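Local coordinates for ORF59 (Human herpesvirus 8, PDB 3HSL), which serves as the accessory subunit of the viral DNA polymerase, raising its processivity during lytic DNA replication, at residues A[277-289]-A[293-305]. Sequence-based numbering, arbitrary orientation.
Sequences HSNEILEVEGVPT and SGDVKLSVLLLEV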
ATOM      1  N   HIS A 277      16.346 -24.002  22.434  1.00 26.65           N
ATOM      2  CA  HIS A 277      16.072 -23.661  23.814  1.00 28.10           C
ATOM      3  C   HIS A 277      15.566 -24.837  24.625  1.00 29.55           C
ATOM      4  O   HIS A 277      14.863 -25.723  24.120  1.00 29.83           O
ATOM      5  CB  HIS A 277      15.115 -22.480  23.903  1.00 27.83           C
ATOM      6  CG  HIS A 277      15.677 -21.232  23.325  1.00 27.69           C
ATOM      7  ND1 HIS A 277      16.497 -20.390  24.043  1.00 27.99           N
ATOM      8  CD2 HIS A 277      15.545 -20.677  22.098  1.00 27.78           C
ATOM      9  CE1 HIS A 277      16.847 -19.367  23.284  1.00 28.13           C
ATOM     10  NE2 HIS A 277      16.282 -19.519  22.098  1.00 28.48           N
ATOM     11  N   SER A 278      15.940 -24.824  25.897  1.00 31.00           N
ATOM     12  CA  SER A 278      15.544 -25.850  26.845  1.00 32.68           C
ATOM     13  C   SER A 278      14.019 -26.041  26.825  1.00 33.46           C
ATOM     14  O   SER A 278      13.518 -27.156  27.037  1.00 33.71           O
ATOM     15  CB  SER A 278      16.008 -25.437  28.249  1.00 32.88           C
ATOM     16  OG  SER A 278      15.564 -26.348  29.236  1.00 33.69           O
ATOM     17  N   ASN A 279      13.295 -24.948  26.564  1.00 33.59           N
ATOM     18  CA  ASN A 279      11.835 -24.967  26.531  1.00 33.47           C
ATOM     19  C   ASN A 279      11.162 -25.314  25.184  1.00 33.13           C
ATOM     20  O   ASN A 279      10.360 -24.530  24.681  1.00 33.48           O
ATOM     21  CB  ASN A 279      11.265 -23.671  27.154  1.00 33.55           C
ATOM     22  CG  ASN A 279      11.722 -22.384  26.434  1.00 34.51           C
ATOM     23  OD1 ASN A 279      11.508 -21.284  26.943  1.00 35.27           O
ATOM     24  ND2 ASN A 279      12.344 -22.518  25.262  1.00 34.58           N
ATOM     25  N   GLU A 280      11.489 -26.478  24.607  1.00 32.62           N
ATOM     26  CA  GLU A 280      10.881 -26.947  23.332  1.00 32.12           C
ATOM     27  C   GLU A 280      10.960 -25.971  22.131  1.00 31.18           C
ATOM     28  O   GLU A 280      10.430 -26.270  21.057  1.00 31.55           O
ATOM     29  CB  GLU A 280       9.385 -27.291  23.574  1.00 32.44           C
ATOM     30  CG  GLU A 280       9.087 -28.390  24.611  1.00 33.90           C
ATOM     31  CD  GLU A 280       9.343 -29.821  24.108  1.00 34.37           C
ATOM     32  OE1 GLU A 280       8.857 -30.177  23.008  1.00 34.89           O
ATOM     33  OE2 GLU A 280      10.024 -30.588  24.819  1.00 33.77           O
ATOM     34  N   ILE A 281      11.607 -24.819  22.293  1.00 29.68           N
ATOM     35  CA  ILE A 281      11.660 -23.839  21.206  1.00 28.20           C
ATOM     36  C   ILE A 281      12.953 -23.669  20.409  1.00 26.52           C
ATOM     37  O   ILE A 281      14.014 -23.433  20.980  1.00 26.31           O
ATOM     38  CB  ILE A 281      11.135 -22.445  21.673  1.00 28.55           C
ATOM     39  CG1 ILE A 281       9.654 -22.550  22.025  1.00 30.34           C
ATOM     40  CG2 ILE A 281      11.285 -21.388  20.588  1.00 27.86           C
ATOM     41  CD1 ILE A 281       8.986 -21.201  22.315  1.00 32.42           C
ATOM     42  N   LEU A 282      12.828 -23.799  19.084  1.00 24.94           N
ATOM     43  CA  LEU A 282      13.928 -23.609  18.139  1.00 23.76           C
ATOM     44  C   LEU A 282      13.879 -22.143  17.659  1.00 22.95           C
ATOM     45  O   LEU A 282      12.895 -21.716  17.052  1.00 23.21           O
ATOM     46  CB  LEU A 282      13.836 -24.591  16.952  1.00 23.73           C
ATOM     47  CG  LEU A 282      14.850 -24.410  15.796  1.00 23.81           C
ATOM     48  CD1 LEU A 282      16.297 -24.463  16.268  1.00 24.01           C
ATOM     49  CD2 LEU A 282      14.654 -25.381  14.641  1.00 22.76           C
ATOM     50  N   GLU A 283      14.933 -21.380  17.931  1.00 21.61           N
ATOM     51  CA  GLU A 283      14.975 -19.981  17.544  1.00 20.56           C
ATOM     52  C   GLU A 283      15.907 -19.729  16.371  1.00 20.32           C
ATOM     53  O   GLU A 283      17.058 -20.159  16.361  1.00 20.63           O
ATOM     54  CB  GLU A 283      15.387 -19.115  18.740  1.00 20.33           C
ATOM     55  CG  GLU A 283      15.408 -17.609  18.473  1.00 21.46           C
ATOM     56  CD  GLU A 283      15.743 -16.742  19.713  1.00 22.57           C
ATOM     57  OE1 GLU A 283      16.346 -17.232  20.694  1.00 21.99           O
ATOM     58  OE2 GLU A 283      15.394 -15.537  19.703  1.00 23.39           O
ATOM     59  N   VAL A 284      15.398 -19.025  15.374  1.00 20.00           N
ATOM     60  CA  VAL A 284      16.185 -18.652  14.212  1.00 19.77           C
ATOM     61  C   VAL A 284      16.571 -17.221  14.530  1.00 20.20           C
ATOM     62  O   VAL A 284      15.694 -16.366  14.607  1.00 21.02           O
ATOM     63  CB  VAL A 284      15.355 -18.711  12.929  1.00 19.26           C
ATOM     64  CG1 VAL A 284      16.112 -18.079  11.778  1.00 18.51           C
ATOM     65  CG2 VAL A 284      14.971 -20.158  12.624  1.00 18.67           C
ATOM     66  N   GLU A 285      17.861 -16.954  14.717  1.00 19.72           N
ATOM     67  CA  GLU A 285      18.293 -15.601  15.063  1.00 19.57           C
ATOM     68  C   GLU A 285      19.238 -14.948  14.078  1.00 19.38           C
ATOM     69  O   GLU A 285      20.187 -15.569  13.594  1.00 19.65           O
ATOM     70  CB  GLU A 285      18.937 -15.565  16.452  1.00 19.62           C
ATOM     71  CG  GLU A 285      19.373 -14.174  16.847  1.00 21.17           C
ATOM     72  CD  GLU A 285      19.900 -14.072  18.255  1.00 23.83           C
ATOM     73  OE1 GLU A 285      19.889 -12.953  18.813  1.00 25.85           O
ATOM     74  OE2 GLU A 285      20.327 -15.092  18.825  1.00 25.97           O
ATOM     75  N   GLY A 286      18.961 -13.682  13.796  1.00 18.99           N
ATOM     76  CA  GLY A 286      19.782 -12.900  12.919  1.00 19.04           C
ATOM     77  C   GLY A 286      21.032 -12.630  13.724  1.00 19.60           C
ATOM     78  O   GLY A 286      20.983 -11.964  14.759  1.00 20.10           O
ATOM     79  N   VAL A 287      22.157 -13.155  13.252  1.00 19.65           N
ATOM     80  CA  VAL A 287      23.430 -12.970  13.919  1.00 19.47           C
ATOM     81  C   VAL A 287      24.051 -11.801  13.186  1.00 19.96           C
ATOM     82  O   VAL A 287      24.199 -11.866  11.968  1.00 20.01           O
ATOM     83  CB  VAL A 287      24.290 -14.263  13.860  1.00 19.04           C
ATOM     84  CG1 VAL A 287      25.660 -14.047  14.434  1.00 17.94           C
ATOM     85  CG2 VAL A 287      23.601 -15.380  14.609  1.00 18.57           C
ATOM     86  N   PRO A 288      24.412 -10.725  13.916  1.00 20.65           N
ATOM     87  CA  PRO A 288      25.012  -9.521  13.308  1.00 21.32           C
ATOM     88  C   PRO A 288      26.244  -9.811  12.455  1.00 22.42           C
ATOM     89  O   PRO A 288      27.164 -10.489  12.908  1.00 22.94           O
ATOM     90  CB  PRO A 288      25.370  -8.633  14.512  1.00 20.71           C
ATOM     91  CG  PRO A 288      25.246  -9.476  15.698  1.00 20.71           C
ATOM     92  CD  PRO A 288      24.261 -10.576  15.370  1.00 20.78           C
ATOM     93  N   THR A 289      26.248  -9.299  11.230  1.00 23.44           N
ATOM     94  CA  THR A 289      27.352  -9.491  10.303  1.00 24.71           C
ATOM     95  C   THR A 289      28.139  -8.191  10.215  1.00 26.40           C
ATOM     96  O   THR A 289      29.298  -8.155   9.800  1.00 26.18           O
ATOM     97  CB  THR A 289      26.838  -9.870   8.893  1.00 24.37           C
ATOM     98  OG1 THR A 289      26.034  -8.814   8.359  1.00 23.62           O
ATOM     99  CG2 THR A 289      26.001 -11.118   8.953  1.00 24.70           C
ATOM    100  N   SER A 293      24.290  -2.613  14.219  1.00 34.77           N
ATOM    101  CA  SER A 293      23.044  -3.221  14.705  1.00 34.52           C
ATOM    102  C   SER A 293      23.016  -3.530  16.222  1.00 34.51           C
ATOM    103  O   SER A 293      22.349  -4.479  16.650  1.00 34.80           O
ATOM    104  CB  SER A 293      22.651  -4.457  13.864  1.00 34.29           C
ATOM    105  OG  SER A 293      23.652  -5.457  13.848  1.00 32.79           O
ATOM    106  N   GLY A 294      23.736  -2.726  17.017  1.00 34.13           N
ATOM    107  CA  GLY A 294      23.811  -2.880  18.485  1.00 33.12           C
ATOM    108  C   GLY A 294      22.480  -2.716  19.225  1.00 32.17           C
ATOM    109  O   GLY A 294      22.195  -3.427  20.189  1.00 32.71           O
ATOM    110  N   ASP A 295      21.657  -1.779  18.780  1.00 30.58           N
ATOM    111  CA  ASP A 295      20.364  -1.542  19.411  1.00 28.99           C
ATOM    112  C   ASP A 295      19.294  -2.450  18.819  1.00 27.48           C
ATOM    113  O   ASP A 295      18.105  -2.233  19.051  1.00 27.74           O
ATOM    114  CB  ASP A 295      19.922  -0.091  19.150  1.00 28.98           C
ATOM    115  CG  ASP A 295      20.895   0.939  19.686  1.00 29.68           C
ATOM    116  OD1 ASP A 295      21.713   0.621  20.586  1.00 30.29           O
ATOM    117  OD2 ASP A 295      20.831   2.087  19.194  1.00 30.07           O
ATOM    118  N   VAL A 296      19.689  -3.468  18.058  1.00 25.45           N
ATOM    119  CA  VAL A 296      18.684  -4.293  17.402  1.00 23.46           C
ATOM    120  C   VAL A 296      18.844  -5.806  17.517  1.00 22.98           C
ATOM    121  O   VAL A 296      19.945  -6.348  17.402  1.00 22.77           O
ATOM    122  CB  VAL A 296      18.654  -3.948  15.879  1.00 23.02           C
ATOM    123  CG1 VAL A 296      17.551  -4.686  15.172  1.00 21.86           C
ATOM    124  CG2 VAL A 296      18.497  -2.463  15.649  1.00 21.33           C
ATOM    125  N   LYS A 297      17.719  -6.471  17.746  1.00 22.57           N
ATOM    126  CA  LYS A 297      17.641  -7.922  17.813  1.00 22.51           C
ATOM    127  C   LYS A 297      16.508  -8.383  16.907  1.00 22.71           C
ATOM    128  O   LYS A 297      15.391  -7.829  16.951  1.00 23.22           O
ATOM    129  CB  LYS A 297      17.447  -8.469  19.226  1.00 22.38           C
ATOM    130  CG  LYS A 297      18.659  -8.354  20.112  1.00 23.78           C
ATOM    131  CD  LYS A 297      18.473  -9.176  21.370  1.00 25.47           C
ATOM    132  CE  LYS A 297      19.681  -9.081  22.275  1.00 26.82           C
ATOM    133  NZ  LYS A 297      19.865  -7.670  22.718  1.00 28.69           N
ATOM    134  N   LEU A 298      16.808  -9.393  16.091  1.00 22.27           N
ATOM    135  CA  LEU A 298      15.857  -9.968  15.156  1.00 21.63           C
ATOM    136  C   LEU A 298      15.883 -11.492  15.226  1.00 21.59           C
ATOM    137  O   LEU A 298      16.931 -12.110  15.019  1.00 22.05           O
ATOM    138  CB  LEU A 298      16.187  -9.530  13.724  1.00 21.12           C
ATOM    139  CG  LEU A 298      15.272 -10.041  12.590  1.00 20.60           C
ATOM    140  CD1 LEU A 298      13.853  -9.538  12.778  1.00 20.12           C
ATOM    141  CD2 LEU A 298      15.762  -9.673  11.191  1.00 18.17           C
ATOM    142  N   SER A 299      14.740 -12.109  15.515  1.00 20.70           N
ATOM    143  CA  SER A 299      14.702 -13.570  15.554  1.00 19.28           C
ATOM    144  C   SER A 299      13.294 -14.049  15.343  1.00 18.24           C
ATOM    145  O   SER A 299      12.373 -13.256  15.348  1.00 18.40           O
ATOM    146  CB  SER A 299      15.221 -14.112  16.883  1.00 19.01           C
ATOM    147  OG  SER A 299      14.303 -13.838  17.915  1.00 17.89           O
ATOM    148  N   VAL A 300      13.137 -15.353  15.156  1.00 17.55           N
ATOM    149  CA  VAL A 300      11.834 -15.965  14.960  1.00 16.83           C
ATOM    150  C   VAL A 300      11.801 -17.218  15.818  1.00 16.94           C
ATOM    151  O   VAL A 300      12.651 -18.073  15.688  1.00 17.23           O
ATOM    152  CB  VAL A 300      11.590 -16.378  13.491  1.00 16.65           C
ATOM    153  CG1 VAL A 300      10.233 -16.986  13.347  1.00 15.21           C
ATOM    154  CG2 VAL A 300      11.739 -15.181  12.515  1.00 16.18           C
ATOM    155  N   LEU A 301      10.820 -17.321  16.698  1.00 17.32           N
ATOM    156  CA  LEU A 301      10.669 -18.482  17.551  1.00 17.63           C
ATOM    157  C   LEU A 301       9.838 -19.506  16.803  1.00 18.98           C
ATOM    158  O   LEU A 301       8.705 -19.213  16.412  1.00 19.48           O
ATOM    159  CB  LEU A 301       9.947 -18.094  18.829  1.00 16.93           C
ATOM    160  CG  LEU A 301      10.625 -16.986  19.627  1.00 16.24           C
ATOM    161  CD1 LEU A 301       9.856 -16.650  20.877  1.00 13.48           C
ATOM    162  CD2 LEU A 301      12.041 -17.375  19.970  1.00 16.74           C
ATOM    163  N   LEU A 302      10.392 -20.701  16.595  1.00 19.85           N
ATOM    164  CA  LEU A 302       9.672 -21.765  15.896  1.00 20.00           C
ATOM    165  C   LEU A 302       9.023 -22.647  16.921  1.00 20.70           C
ATOM    166  O   LEU A 302       9.702 -23.247  17.760  1.00 21.09           O
ATOM    167  CB  LEU A 302      10.597 -22.593  15.009  1.00 19.54           C
ATOM    168  CG  LEU A 302      11.303 -21.872  13.868  1.00 19.74           C
ATOM    169  CD1 LEU A 302      12.136 -22.900  13.146  1.00 20.80           C
ATOM    170  CD2 LEU A 302      10.335 -21.206  12.900  1.00 18.26           C
ATOM    171  N   LEU A 303       7.705 -22.728  16.854  1.00 21.30           N
ATOM    172  CA  LEU A 303       6.962 -23.544  17.794  1.00 22.26           C
ATOM    173  C   LEU A 303       6.969 -25.008  17.422  1.00 23.29           C
ATOM    174  O   LEU A 303       6.893 -25.379  16.247  1.00 23.36           O
ATOM    175  CB  LEU A 303       5.540 -23.020  17.948  1.00 22.55           C
ATOM    176  CG  LEU A 303       5.480 -21.635  18.589  1.00 23.31           C
ATOM    177  CD1 LEU A 303       4.125 -20.969  18.412  1.00 24.42           C
ATOM    178  CD2 LEU A 303       5.866 -21.744  20.051  1.00 23.85           C
ATOM    179  N   GLU A 304       7.062 -25.826  18.464  1.00 24.62           N
ATOM    180  CA  GLU A 304       7.097 -27.268  18.369  1.00 25.82           C
ATOM    181  C   GLU A 304       5.728 -27.638  17.803  1.00 25.77           C
ATOM    182  O   GLU A 304       4.717 -27.084  18.230  1.00 26.22           O
ATOM    183  CB  GLU A 304       7.292 -27.815  19.785  1.00 26.68           C
ATOM    184  CG  GLU A 304       8.099 -29.123  19.931  1.00 30.43           C
ATOM    185  CD  GLU A 304       7.480 -30.353  19.303  1.00 32.80           C
ATOM    186  OE1 GLU A 304       6.250 -30.370  19.070  1.00 33.70           O
ATOM    187  OE2 GLU A 304       8.250 -31.311  19.050  1.00 33.86           O
ATOM    188  N   VAL A 305       5.689 -28.561  16.848  1.00 25.76           N
ATOM    189  CA  VAL A 305       4.427 -28.985  16.226  1.00 25.54           C
ATOM    190  C   VAL A 305       4.067 -30.422  16.616  1.00 25.75           C
ATOM    191  O   VAL A 305       4.834 -31.361  16.378  1.00 25.79           O
ATOM    192  CB  VAL A 305       4.462 -28.849  14.673  1.00 25.33           C
ATOM    193  CG1 VAL A 305       3.157 -29.340  14.062  1.00 25.60           C
ATOM    194  CG2 VAL A 305       4.721 -27.421  14.265  1.00 24.26           C
TER
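With CG trans to its backbone N (chi1 -177°) and the chain extended beyond, Glu283 carries its carboxylate diagonally to Ser299, on the same face of the neighbouring strand, whose OG sits between its own N and carbonyl carbon (chi1 71°). Ser299 OG donates to Glu283 OE2 (2.7 Å), which accepts on its anti lone pair, the one away from OE1. NE2 of His277 donates to OE1 from the anti side, tilted somewhat from the carboxylate plane, so both oxygens are gripped. Leu301 lies alongside this chain, its CD2 3.7 Å from Glu283 CG. The two strands, 282-288 and 296-302, form an antiparallel beta hairpin, their axes 162° apart in direction, within the herpesvirus DNA polymerase accessory-subunit (processivity factor) fold; strand 270-276 continues the sheet beyond the first and strand 61-67 beyond the second. Val284 and Val300 are a hydrogen-bonded pair, with Val284 N 2.9 Å from Val300 O; Gly286 N reaches Leu298 O at 2.8 Å. On the face opposite Glu283, Leu302 CD1 touches both Leu282 CD2 (3.8 Å) and Val284 CG2 (4.0 Å), and helix 254-263 covers this apolar patch through Ser256, Leu257 and Ala260. Past the strand ends, Ile281 CD1 meets Leu303 CD2 at 3.9 Å.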